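Local coordinates for PUA domain-containing protein (Archaeoglobus fulgidus DSM 4304, PDB 2Q07) that is not yet characterised in detail but probably binds RNA and takes part in making the modified nucleoside archaeosine in tRNA, at residues E23-F28 against I108-F113; T31-P36 against V60-I65; E19-C24 against L177-G182; P68-R73 against G102-F107. All coordinates share one frame; numbering follows the deposited sequence.

Contact 1: E23-F28 against I108-F113; sequences ECYKPF and IEKGGF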
# COMPACT_ATOMS: atom_id res chain seq x y z
N GLU A 23 4.56 4.54 -8.55
CA GLU A 23 5.35 5.75 -8.32
C GLU A 23 5.74 5.93 -6.86
O GLU A 23 6.68 6.67 -6.55
CB GLU A 23 4.63 7.00 -8.87
CG GLU A 23 3.31 7.36 -8.24
CD GLU A 23 2.71 8.63 -8.84
OE1 GLU A 23 3.36 9.70 -8.76
OE2 GLU A 23 1.59 8.57 -9.41
N CYS A 24 5.06 5.23 -5.96
CA CYS A 24 5.35 5.34 -4.53
C CYS A 24 6.22 4.19 -4.00
O CYS A 24 6.67 4.22 -2.86
CB CYS A 24 4.04 5.39 -3.73
SG CYS A 24 2.94 6.76 -4.19
N TYR A 25 6.46 3.20 -4.85
CA TYR A 25 7.23 2.01 -4.49
C TYR A 25 8.71 2.27 -4.20
O TYR A 25 9.45 2.68 -5.09
CB TYR A 25 7.10 0.97 -5.61
CG TYR A 25 7.66 -0.39 -5.29
CD1 TYR A 25 7.53 -0.95 -4.01
CD2 TYR A 25 8.28 -1.15 -6.28
CE1 TYR A 25 8.01 -2.23 -3.73
CE2 TYR A 25 8.76 -2.42 -6.01
CZ TYR A 25 8.62 -2.96 -4.74
OH TYR A 25 9.10 -4.22 -4.48
N LYS A 26 9.13 2.05 -2.96
CA LYS A 26 10.54 2.26 -2.62
C LYS A 26 11.14 1.08 -1.86
O LYS A 26 10.95 0.94 -0.65
CB LYS A 26 10.72 3.55 -1.82
CG LYS A 26 10.09 4.77 -2.49
CD LYS A 26 10.44 6.06 -1.77
CE LYS A 26 9.60 7.22 -2.29
NZ LYS A 26 8.14 7.02 -2.03
N PRO A 27 11.87 0.21 -2.57
CA PRO A 27 12.51 -0.98 -1.99
C PRO A 27 13.55 -0.65 -0.93
O PRO A 27 14.05 0.47 -0.85
CB PRO A 27 13.14 -1.65 -3.21
CG PRO A 27 12.24 -1.24 -4.33
CD PRO A 27 12.01 0.22 -4.04
N PHE A 28 13.87 -1.64 -0.10
CA PHE A 28 14.88 -1.49 0.93
C PHE A 28 15.95 -2.57 0.74
O PHE A 28 16.91 -2.66 1.51
CB PHE A 28 14.24 -1.62 2.32
CG PHE A 28 13.55 -2.93 2.55
CD1 PHE A 28 14.28 -4.08 2.89
CD2 PHE A 28 12.17 -3.03 2.43
CE1 PHE A 28 13.64 -5.29 3.12
CE2 PHE A 28 11.52 -4.25 2.66
CZ PHE A 28 12.25 -5.38 3.00
N ILE A 108 9.40 -4.70 -10.76
CA ILE A 108 10.76 -5.22 -10.68
C ILE A 108 11.75 -4.18 -11.21
O ILE A 108 12.78 -3.92 -10.59
CB ILE A 108 10.90 -6.51 -11.51
CG1 ILE A 108 10.20 -7.67 -10.81
CG2 ILE A 108 12.39 -6.83 -11.76
CD1 ILE A 108 10.22 -8.95 -11.64
N GLU A 109 11.43 -3.58 -12.35
CA GLU A 109 12.31 -2.58 -12.93
C GLU A 109 12.32 -1.26 -12.14
O GLU A 109 13.36 -0.62 -12.01
CB GLU A 109 11.95 -2.38 -14.41
CG GLU A 109 12.33 -3.62 -15.24
CD GLU A 109 12.22 -3.45 -16.75
OE1 GLU A 109 13.10 -3.99 -17.45
OE2 GLU A 109 11.26 -2.80 -17.24
N LYS A 110 11.17 -0.87 -11.60
CA LYS A 110 11.09 0.34 -10.80
C LYS A 110 11.90 0.13 -9.52
O LYS A 110 12.57 1.04 -9.04
CB LYS A 110 9.63 0.66 -10.43
CG LYS A 110 9.49 1.74 -9.34
CD LYS A 110 10.00 3.09 -9.84
CE LYS A 110 10.15 4.11 -8.69
NZ LYS A 110 8.87 4.46 -8.01
N GLY A 111 11.82 -1.07 -8.97
CA GLY A 111 12.54 -1.39 -7.76
C GLY A 111 14.04 -1.49 -7.96
O GLY A 111 14.82 -1.41 -7.00
N GLY A 112 14.46 -1.65 -9.22
CA GLY A 112 15.87 -1.74 -9.54
C GLY A 112 16.60 -2.90 -8.87
O GLY A 112 17.78 -2.79 -8.54
N PHE A 113 15.89 -4.02 -8.69
CA PHE A 113 16.47 -5.19 -8.06
C PHE A 113 17.56 -5.84 -8.93
O PHE A 113 17.48 -5.82 -10.16
CB PHE A 113 15.39 -6.23 -7.77
CG PHE A 113 14.24 -5.69 -6.95
CD1 PHE A 113 13.01 -5.42 -7.55
CD2 PHE A 113 14.39 -5.46 -5.59
CE1 PHE A 113 11.93 -4.93 -6.80
CE2 PHE A 113 13.33 -4.97 -4.83
CZ PHE A 113 12.09 -4.70 -5.44
O HOH W 1 8.25 7.14 -8.71

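Contact 2: T31-P36 against V60-I65; sequences TVLLLP and VNEIII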
# COMPACT_ATOMS: atom_id res chain seq x y z
N THR A 31 17.27 -7.42 -3.54
CA THR A 31 16.67 -8.69 -3.92
C THR A 31 15.16 -8.65 -3.65
O THR A 31 14.72 -8.07 -2.66
CB THR A 31 17.30 -9.86 -3.12
OG1 THR A 31 18.67 -9.99 -3.49
CG2 THR A 31 16.58 -11.18 -3.42
N VAL A 32 14.38 -9.25 -4.54
CA VAL A 32 12.93 -9.28 -4.33
C VAL A 32 12.42 -10.72 -4.41
O VAL A 32 12.75 -11.46 -5.34
CB VAL A 32 12.17 -8.43 -5.37
CG1 VAL A 32 12.42 -8.94 -6.79
CG2 VAL A 32 10.67 -8.46 -5.06
N LEU A 33 11.63 -11.10 -3.42
CA LEU A 33 11.04 -12.43 -3.34
C LEU A 33 9.62 -12.44 -3.92
O LEU A 33 8.77 -11.64 -3.50
CB LEU A 33 11.00 -12.87 -1.87
CG LEU A 33 10.35 -14.21 -1.56
CD1 LEU A 33 11.11 -15.31 -2.26
CD2 LEU A 33 10.34 -14.41 -0.05
N LEU A 34 9.37 -13.31 -4.89
CA LEU A 34 8.04 -13.41 -5.49
C LEU A 34 7.30 -14.57 -4.82
O LEU A 34 7.84 -15.67 -4.67
CB LEU A 34 8.14 -13.63 -7.01
CG LEU A 34 9.02 -12.65 -7.79
CD1 LEU A 34 8.93 -12.94 -9.28
CD2 LEU A 34 8.59 -11.21 -7.49
N LEU A 35 6.05 -14.32 -4.44
CA LEU A 35 5.23 -15.29 -3.75
C LEU A 35 3.83 -15.45 -4.35
O LEU A 35 3.32 -14.55 -5.01
CB LEU A 35 5.10 -14.89 -2.28
CG LEU A 35 6.42 -14.79 -1.51
CD1 LEU A 35 6.20 -14.07 -0.20
CD2 LEU A 35 6.97 -16.19 -1.30
N PRO A 36 3.19 -16.59 -4.09
CA PRO A 36 1.84 -16.79 -4.64
C PRO A 36 0.79 -16.10 -3.78
O PRO A 36 0.97 -15.95 -2.57
CB PRO A 36 1.71 -18.31 -4.62
CG PRO A 36 2.37 -18.65 -3.32
CD PRO A 36 3.62 -17.77 -3.32
N VAL A 60 14.25 -9.43 2.50
CA VAL A 60 14.29 -8.85 1.17
C VAL A 60 12.86 -8.42 0.86
O VAL A 60 11.93 -8.82 1.55
CB VAL A 60 14.78 -9.85 0.13
CG1 VAL A 60 16.21 -10.30 0.47
CG2 VAL A 60 13.83 -11.04 0.07
N ASN A 61 12.70 -7.61 -0.17
CA ASN A 61 11.38 -7.13 -0.58
C ASN A 61 10.54 -8.27 -1.10
O ASN A 61 11.07 -9.27 -1.60
CB ASN A 61 11.54 -6.05 -1.66
CG ASN A 61 11.78 -4.68 -1.07
OD1 ASN A 61 10.84 -3.99 -0.66
ND2 ASN A 61 13.05 -4.27 -1.01
N GLU A 62 9.22 -8.12 -1.00
CA GLU A 62 8.30 -9.17 -1.43
C GLU A 62 7.22 -8.64 -2.36
O GLU A 62 6.71 -7.54 -2.18
CB GLU A 62 7.61 -9.80 -0.22
CG GLU A 62 8.52 -10.56 0.73
CD GLU A 62 7.91 -10.70 2.12
OE1 GLU A 62 7.64 -9.66 2.76
OE2 GLU A 62 7.70 -11.85 2.58
N ILE A 63 6.89 -9.44 -3.36
CA ILE A 63 5.83 -9.07 -4.28
C ILE A 63 4.96 -10.31 -4.38
O ILE A 63 5.45 -11.40 -4.65
CB ILE A 63 6.37 -8.68 -5.66
CG1 ILE A 63 7.15 -7.36 -5.55
CG2 ILE A 63 5.23 -8.57 -6.66
CD1 ILE A 63 7.78 -6.91 -6.84
N ILE A 64 3.67 -10.15 -4.14
CA ILE A 64 2.73 -11.25 -4.23
C ILE A 64 2.10 -11.26 -5.62
O ILE A 64 1.49 -10.27 -6.03
CB ILE A 64 1.60 -11.13 -3.16
CG1 ILE A 64 2.19 -11.29 -1.76
CG2 ILE A 64 0.51 -12.17 -3.43
CD1 ILE A 64 2.82 -10.02 -1.21
N ILE A 65 2.25 -12.36 -6.35
CA ILE A 65 1.66 -12.46 -7.68
C ILE A 65 0.22 -12.95 -7.57
O ILE A 65 -0.06 -13.97 -6.94
CB ILE A 65 2.44 -13.44 -8.59
CG1 ILE A 65 3.88 -12.95 -8.79
CG2 ILE A 65 1.74 -13.56 -9.94
CD1 ILE A 65 4.76 -13.94 -9.52

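Contact 3: E19-C24 against L177-G182; sequences ERALEC and LSYQFG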
# COMPACT_ATOMS: atom_id res chain seq x y z
N GLU A 19 -0.69 2.31 -11.09
CA GLU A 19 0.11 3.48 -11.39
C GLU A 19 0.58 4.24 -10.16
O GLU A 19 1.73 4.68 -10.11
CB GLU A 19 -0.67 4.41 -12.33
CG GLU A 19 -0.74 3.86 -13.76
CD GLU A 19 -1.44 4.79 -14.74
OE1 GLU A 19 -1.20 4.64 -15.96
OE2 GLU A 19 -2.22 5.66 -14.30
N ARG A 20 -0.29 4.38 -9.17
CA ARG A 20 0.06 5.10 -7.96
C ARG A 20 1.03 4.30 -7.10
O ARG A 20 1.97 4.86 -6.53
CB ARG A 20 -1.20 5.43 -7.16
CG ARG A 20 -0.95 6.18 -5.87
CD ARG A 20 -0.17 7.46 -6.11
NE ARG A 20 -0.02 8.22 -4.88
CZ ARG A 20 0.58 9.40 -4.80
NH1 ARG A 20 1.09 9.96 -5.89
NH2 ARG A 20 0.66 10.03 -3.63
N ALA A 21 0.82 2.99 -7.01
CA ALA A 21 1.71 2.16 -6.22
C ALA A 21 3.09 2.15 -6.86
O ALA A 21 4.10 2.19 -6.17
CB ALA A 21 1.15 0.73 -6.11
N LEU A 22 3.12 2.14 -8.18
CA LEU A 22 4.39 2.13 -8.90
C LEU A 22 5.21 3.39 -8.66
O LEU A 22 6.42 3.32 -8.57
CB LEU A 22 4.14 1.95 -10.41
CG LEU A 22 5.37 1.76 -11.30
CD1 LEU A 22 6.07 0.44 -11.00
CD2 LEU A 22 4.93 1.80 -12.76
N GLU A 23 4.56 4.54 -8.55
CA GLU A 23 5.35 5.75 -8.32
C GLU A 23 5.74 5.93 -6.86
O GLU A 23 6.68 6.67 -6.55
CB GLU A 23 4.63 7.00 -8.87
CG GLU A 23 3.31 7.36 -8.24
CD GLU A 23 2.71 8.63 -8.84
OE1 GLU A 23 3.36 9.70 -8.76
OE2 GLU A 23 1.59 8.57 -9.41
N CYS A 24 5.06 5.23 -5.96
CA CYS A 24 5.35 5.34 -4.53
C CYS A 24 6.22 4.19 -4.00
O CYS A 24 6.67 4.22 -2.86
CB CYS A 24 4.04 5.39 -3.73
SG CYS A 24 2.94 6.76 -4.19
N LEU A 177 1.08 6.00 3.57
CA LEU A 177 1.06 7.46 3.70
C LEU A 177 1.46 8.07 2.36
O LEU A 177 0.85 9.03 1.87
CB LEU A 177 2.05 7.88 4.79
CG LEU A 177 1.54 7.82 6.23
CD1 LEU A 177 2.66 8.24 7.19
CD2 LEU A 177 0.33 8.75 6.37
N SER A 178 2.51 7.51 1.77
CA SER A 178 3.02 7.95 0.48
C SER A 178 1.93 7.79 -0.57
O SER A 178 1.61 8.73 -1.30
CB SER A 178 4.25 7.11 0.11
OG SER A 178 4.87 7.59 -1.07
N TYR A 179 1.35 6.60 -0.63
CA TYR A 179 0.27 6.29 -1.56
C TYR A 179 -0.87 7.32 -1.48
O TYR A 179 -1.22 7.98 -2.46
CB TYR A 179 -0.27 4.88 -1.26
CG TYR A 179 -1.29 4.37 -2.25
CD1 TYR A 179 -0.90 3.57 -3.33
CD2 TYR A 179 -2.64 4.69 -2.13
CE1 TYR A 179 -1.82 3.12 -4.26
CE2 TYR A 179 -3.58 4.25 -3.05
CZ TYR A 179 -3.16 3.46 -4.12
OH TYR A 179 -4.06 3.03 -5.06
N GLN A 180 -1.45 7.44 -0.29
CA GLN A 180 -2.58 8.33 -0.05
C GLN A 180 -2.32 9.83 -0.03
O GLN A 180 -3.15 10.60 -0.51
CB GLN A 180 -3.26 7.95 1.27
CG GLN A 180 -3.78 6.54 1.30
CD GLN A 180 -4.23 6.13 2.68
OE1 GLN A 180 -5.04 6.81 3.30
NE2 GLN A 180 -3.72 5.00 3.16
N PHE A 181 -1.19 10.25 0.51
CA PHE A 181 -0.90 11.68 0.62
C PHE A 181 0.41 12.16 0.00
O PHE A 181 0.66 13.37 -0.04
CB PHE A 181 -0.91 12.09 2.10
CG PHE A 181 -2.10 11.59 2.85
CD1 PHE A 181 -1.96 10.61 3.83
CD2 PHE A 181 -3.37 12.09 2.58
CE1 PHE A 181 -3.06 10.13 4.52
CE2 PHE A 181 -4.49 11.62 3.27
CZ PHE A 181 -4.33 10.63 4.24
N GLY A 182 1.24 11.24 -0.47
CA GLY A 182 2.50 11.65 -1.06
C GLY A 182 3.44 12.24 -0.04
O GLY A 182 4.23 13.13 -0.36

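Contact 4: P68-R73 against G102-F107; sequences PLVVPR and GWLKRF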
# COMPACT_ATOMS: atom_id res chain seq x y z
N PRO A 68 -6.18 -9.89 -11.19
CA PRO A 68 -5.25 -9.20 -12.09
C PRO A 68 -4.15 -8.43 -11.35
O PRO A 68 -3.24 -7.89 -11.98
CB PRO A 68 -6.14 -8.23 -12.86
CG PRO A 68 -7.57 -8.50 -12.36
CD PRO A 68 -7.39 -9.08 -11.00
N LEU A 69 -4.24 -8.39 -10.03
CA LEU A 69 -3.28 -7.63 -9.25
C LEU A 69 -1.93 -8.23 -8.90
O LEU A 69 -1.81 -9.38 -8.50
CB LEU A 69 -3.94 -7.14 -7.95
CG LEU A 69 -5.04 -6.07 -8.08
CD1 LEU A 69 -5.59 -5.76 -6.71
CD2 LEU A 69 -4.48 -4.81 -8.74
N VAL A 70 -0.91 -7.39 -9.07
CA VAL A 70 0.46 -7.70 -8.73
C VAL A 70 0.60 -6.77 -7.52
O VAL A 70 0.36 -5.57 -7.64
CB VAL A 70 1.43 -7.24 -9.81
CG1 VAL A 70 2.85 -7.39 -9.31
CG2 VAL A 70 1.19 -8.04 -11.10
N VAL A 71 1.00 -7.31 -6.37
CA VAL A 71 1.06 -6.51 -5.16
C VAL A 71 2.33 -6.50 -4.31
O VAL A 71 2.67 -7.50 -3.70
CB VAL A 71 -0.09 -6.90 -4.20
CG1 VAL A 71 -0.11 -5.98 -2.99
CG2 VAL A 71 -1.42 -6.86 -4.94
N PRO A 72 3.04 -5.36 -4.27
CA PRO A 72 4.24 -5.33 -3.44
C PRO A 72 3.70 -5.47 -2.01
O PRO A 72 2.65 -4.92 -1.68
CB PRO A 72 4.80 -3.93 -3.70
CG PRO A 72 4.43 -3.70 -5.15
CD PRO A 72 3.01 -4.21 -5.20
N ARG A 73 4.40 -6.22 -1.18
CA ARG A 73 3.96 -6.43 0.19
C ARG A 73 3.57 -5.14 0.92
O ARG A 73 2.68 -5.14 1.77
CB ARG A 73 5.05 -7.16 0.97
CG ARG A 73 4.79 -7.27 2.47
CD ARG A 73 4.85 -8.71 2.92
NE ARG A 73 3.61 -9.41 2.61
CZ ARG A 73 3.51 -10.72 2.40
NH1 ARG A 73 4.59 -11.50 2.45
NH2 ARG A 73 2.33 -11.24 2.15
N GLY A 102 3.19 -7.92 -17.50
CA GLY A 102 3.43 -6.52 -17.81
C GLY A 102 3.60 -5.68 -16.56
O GLY A 102 4.57 -4.92 -16.45
N TRP A 103 2.67 -5.81 -15.62
CA TRP A 103 2.75 -5.05 -14.37
C TRP A 103 3.86 -5.52 -13.44
O TRP A 103 4.56 -4.70 -12.84
CB TRP A 103 1.40 -5.06 -13.65
CG TRP A 103 0.45 -4.09 -14.29
CD1 TRP A 103 -0.67 -4.38 -15.02
CD2 TRP A 103 0.60 -2.67 -14.35
NE1 TRP A 103 -1.22 -3.22 -15.53
CE2 TRP A 103 -0.46 -2.16 -15.13
CE3 TRP A 103 1.53 -1.77 -13.81
CZ2 TRP A 103 -0.61 -0.79 -15.40
CZ3 TRP A 103 1.38 -0.41 -14.07
CH2 TRP A 103 0.32 0.07 -14.86
N LEU A 104 4.03 -6.84 -13.33
CA LEU A 104 5.08 -7.38 -12.47
C LEU A 104 6.44 -6.83 -12.90
O LEU A 104 7.26 -6.45 -12.05
CB LEU A 104 5.10 -8.91 -12.52
CG LEU A 104 6.29 -9.56 -11.79
CD1 LEU A 104 6.24 -9.23 -10.29
CD2 LEU A 104 6.27 -11.07 -11.99
N LYS A 105 6.67 -6.79 -14.22
CA LYS A 105 7.91 -6.28 -14.77
C LYS A 105 8.15 -4.84 -14.34
O LYS A 105 9.28 -4.46 -14.02
CB LYS A 105 7.92 -6.34 -16.30
CG LYS A 105 9.25 -5.82 -16.87
CD LYS A 105 9.46 -6.15 -18.34
CE LYS A 105 8.74 -5.18 -19.25
NZ LYS A 105 9.21 -5.35 -20.66
N ARG A 106 7.09 -4.04 -14.36
CA ARG A 106 7.18 -2.64 -13.96
C ARG A 106 7.68 -2.46 -12.54
O ARG A 106 8.52 -1.61 -12.28
CB ARG A 106 5.83 -1.96 -14.12
CG ARG A 106 5.33 -2.05 -15.54
CD ARG A 106 4.31 -0.99 -15.85
NE ARG A 106 3.84 -1.11 -17.22
CZ ARG A 106 3.10 -0.20 -17.83
NH1 ARG A 106 2.75 0.91 -17.19
NH2 ARG A 106 2.70 -0.40 -19.08
N PHE A 107 7.15 -3.26 -11.62
CA PHE A 107 7.58 -3.17 -10.22
C PHE A 107 9.02 -3.65 -10.04
O PHE A 107 9.78 -3.08 -9.26
CB PHE A 107 6.65 -3.99 -9.33
CG PHE A 107 5.35 -3.30 -9.02
CD1 PHE A 107 4.15 -3.81 -9.50
CD2 PHE A 107 5.33 -2.17 -8.22
CE1 PHE A 107 2.94 -3.19 -9.19
CE2 PHE A 107 4.12 -1.54 -7.90
CZ PHE A 107 2.93 -2.05 -8.38

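Contact 1: E23-F28 against I108-F113
Tyr25 turns its CG anti to the backbone N (chi1 -171°) and sends its ring toward the end of helix 94-111, while Phe113, with CG anti to its own carbonyl carbon (chi1 -55°), brings its ring back from the opposite direction. The two meet at the Phe113 edge: Tyr25 OH lies near the plane of that ring, 3.2 Å from Phe113 CZ, and Tyr25 CZ stands 3.9 Å from the same atom. Pro27 fills the corner between them, its ring crossing the Phe113 side chain at about a right angle, with Pro27 CG 3.6 Å from Phe113 CZ. That CG also sits 3.4 Å from Gly111 CA, tighter than usual for two carbons, and a beta carbon on Gly111 would run into Phe113 CE1, so glycine suits the place. Gly112, with positive phi, then takes the chain out of the helix.

Lys110 works on the polar side. Bent at chi2 and chi4, its chain passes the Tyr25 ring and carries the ammonium to the backbone where helix 16-24 ends. Its main partner there is Leu22 O; Lys110 NZ adds a weak bond of 3.5 Å to Tyr25 O, and a water 2.8 Å from Lys110 NZ links it to Glu23 O. A long, flexible cation is apt for reaching several backbone carbonyls where a helix ends. Tyr25 meets Phe107 edge-to-face as well. The lysine at the carbonyls and the Tyr25, Pro27 and Phe113 rings join the C-terminal ends of helices 16-24 and 94-111 beside strand 61-65 of the mixed sheet, in the alpha/beta DUF5591 region of the UDG-like clan.

Contact 2: T31-P36 against V60-I65
Leu34 and Ile63 lie side by side and point the same way from their strands, Leu34 CD2 reaching 3.8 Å from Ile63 CB. Ile63 also meets Val32 at an oblique angle: Val32 CG2, anti to the backbone N, is directed at Ile63 CG1, 3.7 Å away. With Ile65 these branched side chains form the face on which helices 94-111 and 123-132 pack, where compact aliphatic groups fill the space between sheet and helix. Beneath them runs a parallel ladder in which Leu33 and Leu35 each give an N-H and a carbonyl to strand 61-65. Its straightest bond, Leu33 N to Asn61 O, measures 2.6 Å with 175° at the hydrogen. These are the two strands of a beta-alpha-beta crossover through helix 47-55, at the heart of the five-stranded mixed sheet of the DUF5591 region. On the face of Leu33 and Leu35, Glu62 extends beyond CG across Leu35, with OE2 3.9 Å from Leu35 CD1; its buried carboxylate is satisfied by salt bridges to Arg53 and Arg73. At the N-terminal end, Val60 spreads its two methyls over two neighbours, CG1 lying 3.8 Å from Thr31 CB and CG2 3.9 Å from Leu33 CB. Replacing this valine with glycine would probably open a gap and leave both without their methyl neighbours. Toward the other end, Ile65 CD1 packs 4.2 Å from Leu34 CB.

Contact 3: E19-C24 against L177-G182
Arg20 reaches from helix 16-24 to the backbone at the C-terminal end of helix 168-181, where its NE donates to Tyr179 O over 2.7 Å. The nitrogen lies in the carbonyl plane on a lone pair, and the oxygen lies close to the guanidinium plane. Arg20 NH2 adds a weak bond of 3.0 Å to Tyr179 O. A second weak bond, 2.8 Å long, runs from Arg20 NH2 to Ser178 O. The motif is a side-chain cation bonded to backbone carbonyls in the last turn of a helix, where two helices pack, and the charge probably eases the partial negative charge of this helix end. It joins the DUF5591 region to the pre-PUA region; the axes of segments 19-24 and 177-181 pass 9.3 Å apart at 126°.

The reach depends on an arginine chain with CG anti to the backbone N (chi1 180°) and a bend at chi2, which brings CG over the Tyr179 ring before the guanidinium reaches the carbonyls. Arg20 CG stands over one face of that ring, 3.7 Å from its centroid, a CH-pi contact, whereas the guanidinium is inclined to the ring by 70°. An alanine here is likely to strip Tyr179 O and Ser178 O of their cationic donor and uncover the tyrosine face.

A long, weak ion pair joins Arg20 NH1 to Glu23 OE1 on the same helix. Farther out, the small Ala21 lets Tyr179 CE1 come close to the helix, while Tyr16 and Phe17 also touch the tyrosine. Cys24 SG lies above one face of the guanidinium, toward its rim, and Cys24 CB is 3.6 Å from Ser178 OG.

Contact 4: P68-R73 against G102-F107
Strand 70-72 and helix 102-107 run nearly the same way, their axes 21° apart and 8.7 Å from each other at closest approach, with Val70 nearest Leu104. Val70 and Pro72 are the strand residues that look at the helix; Val71 between them points away, as alternation along a strand requires. Pro72 lays its ring across the Phe107 side chain at about a right angle, and Pro72 CG sits over one face of the aromatic ring, 3.7 Å from its centroid and 21° off the normal, a CH-pi contact. Proline's rigid ring presents C-H groups to the aromatic face.

Val70 divides its methyls. CG1, anti to the backbone N (chi1 172°), passes Phe107 CD1 at 3.8 Å and Leu104 CD1 at 4.0 Å, while CG2 lies 3.9 Å from Trp103 CB. Only the root of Trp103 takes part, since its indole leads off to stack on Phe18. Ile63 on the neighbouring strand touches Val70, Leu104 and Phe107. This is the hydrophobic layer between a helix and an outermost strand of a mixed sheet, characteristic of an alpha/beta sandwich fold.

In the fold
From the N terminus, helix 16-24 opens both contact 1 and contact 3, which share Glu23 and Cys24. Contact 3 closes the longest loop, reaching residues 177-182 and tying the DUF5591 region to the pre-PUA region. Contact 1 closes sooner, at 108-113, and within its loop contacts 2 and 4 follow in series: the strand pair closes at residue 65 before the strand-to-helix contact opens at 68. Contacts 2 and 4 meet on one sheet, where Ile64 N probably bonds Val71 O. Contacts 1 and 3 meet through helix 16-24, and contacts 1 and 4 through helix 94-111.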